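Local coordinates for protein beta-galactosidase (Trichoderma reesei, PDB 3OG2) that probably hydrolyses terminal non-reducing beta-D-galactose residues from beta-D-galactosides, as a glycoprotein of glycoside hydrolase family 35, at residues 475-480 against 579-584; 615-620 against 639-644; 726-731 against 807-812; 747-752 against 765-770; 922-927 against 952-957. All blocks are in the same frame, centred on the assembly; numbering follows the deposited sequence.

Contact 1: 475-480 against 579-584; sequences NEFAEK and PDSVII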
# COMPACT_ATOMS: atom_id res chain seq x y z
N ASN A 475 -30.13 8.06 4.51
CA ASN A 475 -30.65 6.89 5.19
C ASN A 475 -32.05 7.22 5.69
O ASN A 475 -32.41 8.37 5.94
CB ASN A 475 -29.74 6.45 6.37
CG ASN A 475 -29.88 4.94 6.54
OD1 ASN A 475 -30.87 4.28 6.09
ND2 ASN A 475 -28.89 4.30 7.09
N GLU A 476 -32.84 6.17 5.82
CA GLU A 476 -34.18 6.20 6.41
C GLU A 476 -34.02 5.83 7.88
O GLU A 476 -33.73 4.69 8.19
CB GLU A 476 -35.08 5.22 5.66
CG GLU A 476 -36.48 5.27 6.30
CD GLU A 476 -37.56 4.56 5.53
OE1 GLU A 476 -37.38 4.31 4.32
OE2 GLU A 476 -38.59 4.30 6.18
N PHE A 477 -34.22 6.75 8.82
CA PHE A 477 -34.18 6.55 10.25
C PHE A 477 -35.62 6.40 10.73
O PHE A 477 -36.59 6.49 9.98
CB PHE A 477 -33.49 7.73 10.93
CG PHE A 477 -32.06 7.89 10.47
CD1 PHE A 477 -31.13 6.94 10.80
CD2 PHE A 477 -31.64 8.97 9.70
CE1 PHE A 477 -29.83 7.06 10.36
CE2 PHE A 477 -30.33 9.11 9.30
CZ PHE A 477 -29.38 8.16 9.65
N ALA A 478 -35.78 6.14 12.01
CA ALA A 478 -37.16 5.77 12.40
C ALA A 478 -38.13 6.94 12.26
O ALA A 478 -39.33 6.75 12.09
CB ALA A 478 -37.12 5.19 13.79
N GLU A 479 -37.69 8.19 12.30
CA GLU A 479 -38.60 9.33 12.37
C GLU A 479 -38.40 10.30 11.22
O GLU A 479 -39.18 11.22 10.94
CB GLU A 479 -38.39 9.96 13.74
CG GLU A 479 -37.04 10.55 14.04
CD GLU A 479 -35.85 9.64 14.23
OE1 GLU A 479 -35.53 8.76 13.41
OE2 GLU A 479 -35.14 9.78 15.26
N LYS A 480 -37.32 10.16 10.48
CA LYS A 480 -36.98 11.05 9.40
C LYS A 480 -36.12 10.27 8.37
O LYS A 480 -35.49 9.27 8.71
CB LYS A 480 -36.20 12.29 9.81
CG LYS A 480 -34.94 12.21 10.65
CD LYS A 480 -34.18 13.52 10.80
CE LYS A 480 -32.95 13.48 11.72
NZ LYS A 480 -32.27 14.85 11.76
N PRO A 579 -26.76 0.19 4.31
CA PRO A 579 -26.82 -0.42 5.65
C PRO A 579 -27.42 0.52 6.68
O PRO A 579 -27.39 1.77 6.56
CB PRO A 579 -25.33 -0.57 6.01
CG PRO A 579 -24.68 0.60 5.27
CD PRO A 579 -25.40 0.58 3.96
N ASP A 580 -27.94 -0.02 7.77
CA ASP A 580 -28.31 0.81 8.91
C ASP A 580 -27.06 1.53 9.39
O ASP A 580 -25.96 0.94 9.43
CB ASP A 580 -28.85 -0.09 10.03
CG ASP A 580 -30.19 -0.71 9.70
OD1 ASP A 580 -30.80 -0.37 8.68
OD2 ASP A 580 -30.61 -1.57 10.52
N SER A 581 -27.20 2.78 9.73
CA SER A 581 -26.03 3.61 10.02
C SER A 581 -26.37 4.75 11.01
O SER A 581 -27.55 4.90 11.34
CB SER A 581 -25.50 4.22 8.72
OG SER A 581 -26.40 5.22 8.25
N VAL A 582 -25.37 5.49 11.42
CA VAL A 582 -25.59 6.80 12.02
C VAL A 582 -24.66 7.74 11.26
O VAL A 582 -23.58 7.33 10.80
CB VAL A 582 -25.30 6.86 13.52
CG1 VAL A 582 -26.12 5.82 14.30
CG2 VAL A 582 -23.82 6.66 13.79
N ILE A 583 -25.09 8.96 11.06
CA ILE A 583 -24.31 9.93 10.32
C ILE A 583 -23.66 10.88 11.33
O ILE A 583 -24.36 11.36 12.22
CB ILE A 583 -25.17 10.72 9.33
CG1 ILE A 583 -25.81 9.79 8.27
CG2 ILE A 583 -24.37 11.83 8.67
CD1 ILE A 583 -26.90 10.41 7.45
N ILE A 584 -22.34 11.06 11.21
CA ILE A 584 -21.66 11.92 12.20
C ILE A 584 -20.91 13.00 11.45
O ILE A 584 -20.12 12.71 10.54
CB ILE A 584 -20.73 11.09 13.11
CG1 ILE A 584 -21.55 10.07 13.91
CG2 ILE A 584 -19.87 12.01 14.01
CD1 ILE A 584 -20.81 9.17 14.88
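N475 reaches across to the 579-584 segment with its side-chain amide, and two hydrogen bonds leave the same nitrogen. ND2 of N475 gives a nearly straight bond to OG of S581 (2.9 Å, 162° at the hydrogen), with the hydroxyl oxygen in the amide plane. The second, from ND2 of N475 to the carbonyl O of P579 (3.0 Å), is more bent, and that oxygen sits 29° out of the amide plane. CG of N475 stands anti to the backbone N (chi1 -150°), which carries the amide toward the loop ahead of strand 583-585.

F477 supplies the aromatic part, its ring edge toward S581: CE1 of F477 lies 3.3 Å from the carbonyl O of S581, in the ring plane. The apolar touch is CZ of F477 on CD1 of I583 at 4.0 Å, the side chains crossing at about a right angle.

N475 lies near the end of strand 470-476, an outermost strand of its five-stranded sheet, and pairs with V482. I583 bonds through its backbone to I615 within the domain 3 sheet. The N475 bonds, with F477 and I583 both packed on V482 of strand 481-487, join the domain 2 and domain 3 sheets.

Contact 2: 615-620 against 639-644; sequences IGIPKG and GDWIAH
G639 begins the contact by turning its carbonyl toward the 615-620 loop, where CG1 of I617 lies 3.6 Å from O of G639. The same oxygen receives a hydrogen bond from a water (2.9 Å from O of G639), which in turn accepts the N-H of G616 at 2.8 Å from N of G616.

D640 follows, and its OD1 takes a third bond of that water, completing a bridge between the two segments. With CG of D640 beside its own backbone N (chi1 -59°), the carboxylate also lies against I615: CG2 of I615 is 3.6 Å from OD1 of D640, and CG1 of I615 packs on the carboxylate carbon. Its charged end is held from domain 2, by a salt bridge from K480 to OD1 and a hydrogen bond from the Y548 hydroxyl to OD2.

W641, the first residue of strand 641-643, presents one indole face to I617. CG1 of I617 stands 3.8 Å from the centroid of the five-membered ring, 11° off its normal, a CH-pi contact, while CD1 of I617 sits above the middle of the indole. The CG2 branch goes to the benzo part, 3.6 Å from CZ2 of W641. Y633 stacks with the same indole.

The chemistry is divided: one bridging water links the polar backbone and carboxylate groups, whereas I617 on the W641 face supplies most of the apolar part through dispersion.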
# COMPACT_ATOMS: atom_id res chain seq x y z
N ILE A 615 -26.35 12.52 13.71
CA ILE A 615 -27.61 12.63 12.95
C ILE A 615 -28.21 11.27 12.76
O ILE A 615 -27.50 10.36 12.27
CB ILE A 615 -27.31 13.33 11.60
CG1 ILE A 615 -26.75 14.75 11.81
CG2 ILE A 615 -28.52 13.34 10.68
CD1 ILE A 615 -26.01 15.30 10.60
N GLY A 616 -29.45 11.08 13.16
CA GLY A 616 -30.10 9.78 13.03
C GLY A 616 -29.96 8.96 14.27
O GLY A 616 -29.40 7.88 14.27
N ILE A 617 -30.44 9.44 15.40
CA ILE A 617 -30.35 8.71 16.65
C ILE A 617 -31.26 7.49 16.67
O ILE A 617 -32.44 7.70 16.45
CB ILE A 617 -30.75 9.70 17.79
CG1 ILE A 617 -30.00 11.04 17.71
CG2 ILE A 617 -30.60 8.96 19.11
CD1 ILE A 617 -28.53 10.89 17.63
N PRO A 618 -30.76 6.27 16.93
CA PRO A 618 -31.65 5.11 16.90
C PRO A 618 -32.72 5.28 17.98
O PRO A 618 -32.60 5.96 19.04
CB PRO A 618 -30.74 3.93 17.17
CG PRO A 618 -29.35 4.43 17.04
CD PRO A 618 -29.38 5.93 17.26
N LYS A 619 -33.86 4.63 17.70
CA LYS A 619 -35.00 4.71 18.59
C LYS A 619 -34.68 4.26 20.00
O LYS A 619 -34.02 3.23 20.16
CB LYS A 619 -36.14 3.84 18.06
CG LYS A 619 -37.49 4.21 18.66
CD LYS A 619 -38.48 4.51 17.52
CE LYS A 619 -39.39 5.67 17.90
NZ LYS A 619 -39.34 6.77 16.89
N GLY A 620 -35.13 4.96 21.03
CA GLY A 620 -34.85 4.42 22.36
C GLY A 620 -33.49 4.81 22.91
O GLY A 620 -33.14 4.51 24.07
N GLY A 639 -33.64 17.04 16.12
CA GLY A 639 -33.33 15.83 16.91
C GLY A 639 -31.89 15.38 16.71
O GLY A 639 -31.57 14.24 17.06
N ASP A 640 -31.01 16.22 16.15
CA ASP A 640 -29.59 15.83 16.07
C ASP A 640 -28.94 16.16 17.41
O ASP A 640 -29.39 17.05 18.14
CB ASP A 640 -28.92 16.60 14.94
CG ASP A 640 -29.57 16.32 13.60
OD1 ASP A 640 -30.06 15.19 13.41
OD2 ASP A 640 -29.58 17.15 12.69
N TRP A 641 -27.89 15.46 17.72
CA TRP A 641 -27.17 15.70 18.97
C TRP A 641 -25.88 16.43 18.68
O TRP A 641 -25.12 16.00 17.79
CB TRP A 641 -26.87 14.40 19.66
CG TRP A 641 -28.05 13.69 20.22
CD1 TRP A 641 -29.36 14.06 20.19
CD2 TRP A 641 -27.98 12.44 20.91
NE1 TRP A 641 -30.10 13.10 20.82
CE2 TRP A 641 -29.31 12.09 21.28
CE3 TRP A 641 -26.92 11.57 21.23
CZ2 TRP A 641 -29.59 10.91 21.98
CZ3 TRP A 641 -27.24 10.40 21.93
CH2 TRP A 641 -28.53 10.09 22.29
N ILE A 642 -25.57 17.49 19.44
CA ILE A 642 -24.29 18.18 19.25
C ILE A 642 -23.52 18.04 20.56
O ILE A 642 -23.97 18.53 21.62
CB ILE A 642 -24.44 19.64 18.85
CG1 ILE A 642 -25.28 19.74 17.57
CG2 ILE A 642 -23.07 20.28 18.65
CD1 ILE A 642 -26.48 20.63 17.84
N ALA A 643 -22.39 17.38 20.45
CA ALA A 643 -21.57 17.06 21.63
C ALA A 643 -20.19 17.68 21.52
O ALA A 643 -19.71 17.98 20.41
CB ALA A 643 -21.55 15.55 21.81
N HIS A 644 -19.56 17.83 22.68
CA HIS A 644 -18.26 18.49 22.73
C HIS A 644 -17.29 17.64 23.53
O HIS A 644 -16.98 17.98 24.68
CB HIS A 644 -18.42 19.88 23.40
CG HIS A 644 -19.41 20.70 22.64
ND1 HIS A 644 -19.05 21.40 21.48
CD2 HIS A 644 -20.73 20.91 22.77
CE1 HIS A 644 -20.10 22.01 20.97
NE2 HIS A 644 -21.13 21.73 21.74
O HOH W 1 -31.33 12.60 14.65

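Contact 3: 726-731 against 807-812; sequences QQLFLS and YALTSS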
# COMPACT_ATOMS: atom_id res chain seq x y z
N GLN A 726 49.81 -6.04 -9.83
CA GLN A 726 48.83 -6.87 -10.52
C GLN A 726 47.64 -5.98 -10.84
O GLN A 726 47.47 -4.96 -10.17
CB GLN A 726 48.48 -8.08 -9.65
CG GLN A 726 49.77 -8.93 -9.53
CD GLN A 726 49.57 -10.31 -8.99
OE1 GLN A 726 50.44 -11.16 -9.08
NE2 GLN A 726 48.37 -10.58 -8.44
N GLN A 727 46.87 -6.42 -11.83
CA GLN A 727 45.73 -5.66 -12.25
C GLN A 727 44.50 -6.52 -11.98
O GLN A 727 44.45 -7.67 -12.40
CB GLN A 727 45.83 -5.32 -13.74
CG GLN A 727 47.06 -4.45 -14.08
CD GLN A 727 47.18 -3.12 -13.39
OE1 GLN A 727 48.33 -2.63 -13.24
NE2 GLN A 727 46.06 -2.52 -12.97
N LEU A 728 43.54 -5.93 -11.29
CA LEU A 728 42.30 -6.63 -10.97
C LEU A 728 41.12 -5.99 -11.68
O LEU A 728 40.91 -4.77 -11.62
CB LEU A 728 42.07 -6.50 -9.45
CG LEU A 728 40.74 -7.07 -8.96
CD1 LEU A 728 40.73 -8.58 -9.16
CD2 LEU A 728 40.58 -6.65 -7.49
N PHE A 729 40.33 -6.80 -12.35
CA PHE A 729 39.08 -6.42 -12.99
C PHE A 729 38.03 -7.09 -12.15
O PHE A 729 38.16 -8.32 -11.91
CB PHE A 729 39.02 -6.92 -14.45
CG PHE A 729 37.61 -6.91 -14.98
CD1 PHE A 729 36.99 -5.69 -15.22
CD2 PHE A 729 36.94 -8.10 -15.24
CE1 PHE A 729 35.71 -5.66 -15.70
CE2 PHE A 729 35.65 -8.08 -15.74
CZ PHE A 729 35.05 -6.85 -15.99
N LEU A 730 37.04 -6.37 -11.71
CA LEU A 730 35.97 -6.95 -10.92
C LEU A 730 34.60 -6.44 -11.35
O LEU A 730 34.33 -5.25 -11.35
CB LEU A 730 36.26 -6.54 -9.49
CG LEU A 730 35.61 -7.24 -8.37
CD1 LEU A 730 35.89 -8.75 -8.28
CD2 LEU A 730 36.09 -6.55 -7.08
N SER A 731 33.74 -7.34 -11.77
CA SER A 731 32.39 -7.02 -12.19
C SER A 731 31.43 -7.45 -11.11
O SER A 731 31.34 -8.66 -10.81
CB SER A 731 32.12 -7.68 -13.55
OG SER A 731 30.82 -7.38 -14.01
N TYR A 807 35.60 -11.63 -13.06
CA TYR A 807 36.82 -11.00 -12.58
C TYR A 807 37.99 -11.48 -13.43
O TYR A 807 37.93 -12.51 -14.07
CB TYR A 807 37.07 -11.33 -11.11
CG TYR A 807 37.37 -12.78 -10.81
CD1 TYR A 807 38.68 -13.31 -10.83
CD2 TYR A 807 36.33 -13.65 -10.50
CE1 TYR A 807 38.96 -14.62 -10.58
CE2 TYR A 807 36.59 -14.99 -10.23
CZ TYR A 807 37.88 -15.45 -10.27
OH TYR A 807 38.12 -16.76 -9.97
N ALA A 808 39.08 -10.75 -13.29
CA ALA A 808 40.32 -11.19 -13.92
C ALA A 808 41.44 -10.57 -13.09
O ALA A 808 41.40 -9.36 -12.81
CB ALA A 808 40.45 -10.73 -15.36
N LEU A 809 42.40 -11.35 -12.70
CA LEU A 809 43.56 -10.84 -11.97
C LEU A 809 44.77 -11.19 -12.82
O LEU A 809 44.97 -12.38 -13.14
CB LEU A 809 43.64 -11.53 -10.61
CG LEU A 809 44.82 -11.03 -9.74
CD1 LEU A 809 44.76 -9.54 -9.46
CD2 LEU A 809 44.82 -11.80 -8.42
N THR A 810 45.57 -10.20 -13.19
CA THR A 810 46.67 -10.46 -14.12
C THR A 810 47.96 -9.88 -13.52
O THR A 810 47.94 -8.84 -12.84
CB THR A 810 46.41 -9.85 -15.52
OG1 THR A 810 46.00 -8.48 -15.33
CG2 THR A 810 45.31 -10.55 -16.30
N SER A 811 49.05 -10.61 -13.79
CA SER A 811 50.34 -10.12 -13.39
C SER A 811 50.79 -9.04 -14.37
O SER A 811 50.17 -8.79 -15.43
CB SER A 811 51.39 -11.24 -13.39
OG SER A 811 51.84 -11.41 -14.74
N SER A 812 51.91 -8.42 -13.99
CA SER A 812 52.39 -7.31 -14.85
C SER A 812 52.94 -7.83 -16.15
O SER A 812 53.31 -7.01 -16.99
CB SER A 812 53.42 -6.46 -14.09
OG SER A 812 54.50 -7.24 -13.62
O HOH W 2 43.06 -7.92 -15.03
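The carbonyl O of Q727 is gripped by two donors, the backbone N of T810 (2.9 Å from O of Q727) and a water that also hydrogen-bonds with OG1 of T810. The return bond, from N of Q727 to O of T810, is 2.8 Å long. Two residues along, F729 and A808 form the next hydrogen-bonded pair, with N of F729 2.8 Å from O of A808.

Between them L728 faces L809 in a non-hydrogen-bonded pair, and CB of L728 touches CD1 of L809 at 4.1 Å. CD1 of L730 meets CB of Y807 at 4.0 Å. The amide of Q726, on an extended chain, runs over L809, with NE2 of Q726 3.8 Å from CD2 of L809; OE1 of Q726 is held by the backbone of R722 and T723.

This is regular antiparallel pairing, the two kinds of pair alternating and the strands at 178°. Strand 726-733 is the middle of a three-stranded sheet, with 760-767 along its other edge. The face carrying Q726, L728, L730 and L809 turns to the five-stranded sheet: L809 and Q726 pack on F719 of strand 713-720, and Y807 hydrogen-bonds W821 of strand 820-824.

Contact 4: 747-752 against 765-770; sequences RFIGSF and YTLDRL
I749 makes the close apolar packing, its CG2 branch 3.5 Å from CG of Y765 and its CD1 tip 3.9 Å from CD2 of L767. The Y765 ring continues along the strand, CE1 of Y765 passing 3.7 Å from CA of G750 and OH of Y765 3.6 Å from C of S751. I749 and G750 both face V742 in a classic beta bulge. Strands 747-752 and 760-767 are each outermost in their sheets, of five and three strands, so two sheet edges meet here.

The other end is more open and wetter. There R747, bent at chi3 (-40°), points two nitrogens at a single carbonyl: NH1 of R747 is 2.9 Å and NH2 3.1 Å from O of D768, which lies close to the guanidinium plane. The exposed R769 lays its guanidinium over one face of R747, centres 4.1 Å apart and planes at 24°. Waters link R747 weakly to T766 O and R769 O.

Two like charges thus stack at the surface, their repulsion probably offset mainly by the shared carbonyl, the waters contributing weakly.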
# COMPACT_ATOMS: atom_id res chain seq x y z
N ARG A 747 44.33 -3.04 3.38
CA ARG A 747 44.48 -1.85 2.54
C ARG A 747 43.24 -1.58 1.72
O ARG A 747 42.81 -2.40 0.93
CB ARG A 747 45.70 -2.01 1.60
CG ARG A 747 45.91 -0.76 0.74
CD ARG A 747 46.89 -0.94 -0.43
NE ARG A 747 48.09 -1.75 -0.18
CZ ARG A 747 48.85 -2.29 -1.14
NH1 ARG A 747 48.49 -2.07 -2.39
NH2 ARG A 747 49.94 -3.03 -0.89
N PHE A 748 42.64 -0.40 1.88
CA PHE A 748 41.47 -0.05 1.08
C PHE A 748 41.93 0.15 -0.36
O PHE A 748 42.87 0.88 -0.66
CB PHE A 748 40.86 1.22 1.63
CG PHE A 748 39.67 1.68 0.79
CD1 PHE A 748 38.55 0.89 0.61
CD2 PHE A 748 39.70 2.94 0.21
CE1 PHE A 748 37.43 1.31 -0.12
CE2 PHE A 748 38.63 3.38 -0.56
CZ PHE A 748 37.48 2.58 -0.73
N ILE A 749 41.21 -0.51 -1.27
CA ILE A 749 41.53 -0.39 -2.70
C ILE A 749 40.55 0.53 -3.37
O ILE A 749 40.95 1.41 -4.16
CB ILE A 749 41.52 -1.79 -3.33
CG1 ILE A 749 42.62 -2.66 -2.71
CG2 ILE A 749 41.66 -1.79 -4.85
CD1 ILE A 749 44.00 -2.15 -3.04
N GLY A 750 39.26 0.41 -3.14
CA GLY A 750 38.35 1.31 -3.85
C GLY A 750 36.90 0.86 -3.65
O GLY A 750 36.65 -0.23 -3.20
N SER A 751 35.99 1.76 -4.00
CA SER A 751 34.58 1.46 -3.98
C SER A 751 33.92 1.86 -5.30
O SER A 751 34.30 2.88 -5.92
CB SER A 751 33.85 2.30 -2.89
OG SER A 751 34.23 1.82 -1.62
N PHE A 752 32.93 1.07 -5.68
CA PHE A 752 31.92 1.56 -6.62
C PHE A 752 30.84 2.21 -5.77
O PHE A 752 30.17 1.49 -5.00
CB PHE A 752 31.36 0.39 -7.43
CG PHE A 752 30.20 0.90 -8.28
CD1 PHE A 752 30.42 1.78 -9.33
CD2 PHE A 752 28.93 0.48 -8.02
CE1 PHE A 752 29.36 2.23 -10.10
CE2 PHE A 752 27.85 0.91 -8.79
CZ PHE A 752 28.08 1.79 -9.85
N TYR A 765 41.12 -2.11 -10.77
CA TYR A 765 41.96 -1.64 -9.70
C TYR A 765 43.37 -2.16 -9.91
O TYR A 765 43.60 -3.25 -10.44
CB TYR A 765 41.41 -2.17 -8.36
CG TYR A 765 40.01 -1.76 -7.97
CD1 TYR A 765 39.68 -0.42 -7.69
CD2 TYR A 765 38.95 -2.65 -7.87
CE1 TYR A 765 38.40 -0.00 -7.32
CE2 TYR A 765 37.65 -2.27 -7.50
CZ TYR A 765 37.38 -0.94 -7.23
OH TYR A 765 36.09 -0.56 -6.88
N THR A 766 44.37 -1.39 -9.46
CA THR A 766 45.73 -1.87 -9.44
C THR A 766 46.05 -2.36 -8.03
O THR A 766 45.75 -1.65 -7.04
CB THR A 766 46.71 -0.74 -9.81
OG1 THR A 766 46.37 -0.30 -11.15
CG2 THR A 766 48.15 -1.18 -9.79
N LEU A 767 46.64 -3.53 -7.95
CA LEU A 767 47.09 -4.08 -6.66
C LEU A 767 48.62 -3.96 -6.70
O LEU A 767 49.29 -4.78 -7.32
CB LEU A 767 46.62 -5.50 -6.41
CG LEU A 767 45.11 -5.75 -6.65
CD1 LEU A 767 44.82 -7.25 -6.45
CD2 LEU A 767 44.23 -4.87 -5.78
N ASP A 768 49.13 -2.92 -6.05
CA ASP A 768 50.55 -2.63 -6.16
C ASP A 768 51.34 -2.98 -4.91
O ASP A 768 50.74 -3.19 -3.83
CB ASP A 768 50.69 -1.11 -6.38
CG ASP A 768 52.02 -0.74 -7.00
OD1 ASP A 768 52.79 -1.57 -7.54
OD2 ASP A 768 52.32 0.47 -6.95
N ARG A 769 52.67 -3.03 -5.03
CA ARG A 769 53.57 -3.15 -3.90
C ARG A 769 53.38 -4.50 -3.20
O ARG A 769 53.47 -4.61 -1.97
CB ARG A 769 53.41 -1.99 -2.92
CG ARG A 769 53.76 -0.67 -3.65
CD ARG A 769 53.64 0.55 -2.74
NE ARG A 769 52.23 0.87 -2.44
CZ ARG A 769 51.72 0.67 -1.24
NH1 ARG A 769 52.46 0.18 -0.26
NH2 ARG A 769 50.47 0.97 -1.02
N LEU A 770 53.13 -5.52 -4.02
CA LEU A 770 52.98 -6.90 -3.47
C LEU A 770 54.33 -7.60 -3.37
O LEU A 770 55.23 -7.36 -4.20
CB LEU A 770 52.08 -7.75 -4.39
CG LEU A 770 50.77 -7.09 -4.81
CD1 LEU A 770 50.04 -8.01 -5.79
CD2 LEU A 770 49.89 -6.78 -3.61
O HOH W 3 47.32 -0.85 -4.72
O HOH W 4 52.33 -3.30 0.47

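Contact 5: 922-927 against 952-957; sequences YVNGFQ and GDNWIG
N924 crosses to the 952-957 strand from a type I' turn, V923 to F926. Beyond CB, the touching begins at CG of N924, 3.9 Å from both OD1 of N954 and N of W955; its place beside the backbone N (chi1 -66°) brings the amide between the side chain of N954 and the backbone of W955. At the tip the two atoms part. OD1 of N924 accepts the N-H of W955 at 2.8 Å, the donor tilted 30° from the carbonyl plane, and also a water bonded weakly to O of D953. ND2 of N924 gives one hydrogen to OD1 of N954 (2.9 Å), using a lone pair in the plane of that carbonyl; the two amides lie nearly coplanar, 29° apart. ND2 of N924 also bonds I947 O, and OD1 of N954 receives the backbone N-H of D949.

The backbone of N924 completes the exchange, its N 2.8 Å from O of W955 in an almost straight bond. Further along, Y922 and G957 form an antiparallel hydrogen-bonded pair. V923 and I956 lie side by side, and both also touch F906 of strand 900-908.

Where the hairpin turns away, the N924 amide thus acts as a substitute backbone: it supplies the acceptor for W955 and carries the strand pairing one residue further, with each half of the amide engaged.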
# COMPACT_ATOMS: atom_id res chain seq x y z
N TYR A 922 18.13 -0.23 12.46
CA TYR A 922 17.47 -1.32 13.14
C TYR A 922 16.73 -0.79 14.34
O TYR A 922 17.23 0.10 15.05
CB TYR A 922 18.50 -2.32 13.58
CG TYR A 922 18.99 -3.24 12.49
CD1 TYR A 922 18.30 -4.46 12.40
CD2 TYR A 922 20.05 -3.07 11.63
CE1 TYR A 922 18.53 -5.49 11.52
CE2 TYR A 922 20.30 -4.14 10.70
CZ TYR A 922 19.57 -5.28 10.64
OH TYR A 922 19.85 -6.34 9.76
N VAL A 923 15.55 -1.31 14.54
CA VAL A 923 14.76 -1.00 15.75
C VAL A 923 14.31 -2.32 16.37
O VAL A 923 13.54 -3.05 15.73
CB VAL A 923 13.58 -0.10 15.43
CG1 VAL A 923 12.78 0.10 16.73
CG2 VAL A 923 14.08 1.21 14.83
N ASN A 924 14.74 -2.64 17.56
CA ASN A 924 14.42 -3.86 18.25
C ASN A 924 14.60 -5.07 17.36
O ASN A 924 13.83 -6.03 17.35
CB ASN A 924 12.98 -3.80 18.81
CG ASN A 924 12.91 -2.73 19.89
OD1 ASN A 924 13.86 -2.55 20.66
ND2 ASN A 924 11.81 -2.00 19.98
N GLY A 925 15.70 -5.01 16.61
CA GLY A 925 16.13 -6.14 15.79
C GLY A 925 15.53 -6.14 14.38
O GLY A 925 16.03 -6.91 13.54
N PHE A 926 14.50 -5.35 14.13
CA PHE A 926 13.92 -5.24 12.79
C PHE A 926 14.64 -4.21 11.95
O PHE A 926 14.82 -3.07 12.41
CB PHE A 926 12.46 -4.79 12.91
CG PHE A 926 11.54 -5.89 13.48
CD1 PHE A 926 11.37 -6.08 14.83
CD2 PHE A 926 10.87 -6.71 12.55
CE1 PHE A 926 10.52 -7.09 15.31
CE2 PHE A 926 10.01 -7.69 13.03
CZ PHE A 926 9.85 -7.89 14.38
N GLN A 927 15.04 -4.60 10.75
CA GLN A 927 15.68 -3.56 9.88
C GLN A 927 14.57 -2.72 9.28
O GLN A 927 13.65 -3.23 8.68
CB GLN A 927 16.55 -4.25 8.84
CG GLN A 927 17.50 -3.25 8.15
CD GLN A 927 16.98 -2.97 6.76
OE1 GLN A 927 16.08 -2.14 6.58
NE2 GLN A 927 17.53 -3.67 5.77
N GLY A 952 8.67 1.69 27.35
CA GLY A 952 9.69 0.73 27.75
C GLY A 952 10.98 1.00 26.98
O GLY A 952 11.11 2.03 26.32
N ASP A 953 11.94 0.10 27.11
CA ASP A 953 13.25 0.20 26.50
C ASP A 953 13.17 -0.28 25.06
O ASP A 953 12.51 -1.28 24.74
CB ASP A 953 14.27 -0.66 27.25
CG ASP A 953 14.68 -0.04 28.57
OD1 ASP A 953 14.42 1.18 28.75
OD2 ASP A 953 15.26 -0.73 29.42
N ASN A 954 13.81 0.43 24.19
CA ASN A 954 14.01 0.03 22.80
C ASN A 954 15.51 -0.02 22.55
O ASN A 954 16.27 0.66 23.26
CB ASN A 954 13.38 1.05 21.87
CG ASN A 954 11.89 1.14 22.10
OD1 ASN A 954 11.13 0.32 21.55
ND2 ASN A 954 11.46 2.09 22.91
N TRP A 955 15.90 -0.79 21.55
CA TRP A 955 17.31 -0.81 21.09
C TRP A 955 17.30 -0.30 19.67
O TRP A 955 16.52 -0.83 18.84
CB TRP A 955 17.79 -2.27 21.16
CG TRP A 955 18.25 -2.43 22.61
CD1 TRP A 955 17.46 -2.96 23.61
CD2 TRP A 955 19.50 -2.04 23.17
NE1 TRP A 955 18.20 -2.93 24.76
CE2 TRP A 955 19.44 -2.38 24.53
CE3 TRP A 955 20.68 -1.45 22.68
CZ2 TRP A 955 20.52 -2.14 25.40
CZ3 TRP A 955 21.76 -1.21 23.54
CH2 TRP A 955 21.67 -1.56 24.91
N ILE A 956 18.11 0.71 19.39
CA ILE A 956 18.24 1.32 18.07
C ILE A 956 19.64 1.08 17.52
O ILE A 956 20.63 1.25 18.23
CB ILE A 956 17.96 2.83 18.11
CG1 ILE A 956 16.50 3.19 18.41
CG2 ILE A 956 18.42 3.49 16.82
CD1 ILE A 956 15.51 2.60 17.42
N GLY A 957 19.72 0.67 16.26
CA GLY A 957 20.98 0.32 15.65
C GLY A 957 21.18 1.11 14.40
O GLY A 957 20.24 1.31 13.61
O HOH W 5 13.86 -4.04 23.35
O HOH W 6 17.80 -3.15 16.93

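How the contacts relate
Contacts 1 and 2 adjoin, their centres 10 Å apart, and CG of F477 packs 3.7 Å from CA of G616. Contacts 3 and 4 form a second pair, 11 Å between centres, with contact 4 nested in the chain loop that contact 3 closes; Q726 and L728 meet L767 and Y765 through their backbones. The pairs lie on opposite sides of the chain centre, the centres of contacts 1 and 3 about 78 Å apart. Contact 5 stands alone, its centre 47 Å from that of contact 1 and 36 Å from that of contact 4. Glycan lies near the second pair: the F729 side chain is about 5 Å from an N-acetylglucosamine, that of F752 about 6 Å from a mannose. All five lie away from the galactose site, which includes E180 and E278 and holds no galactose here.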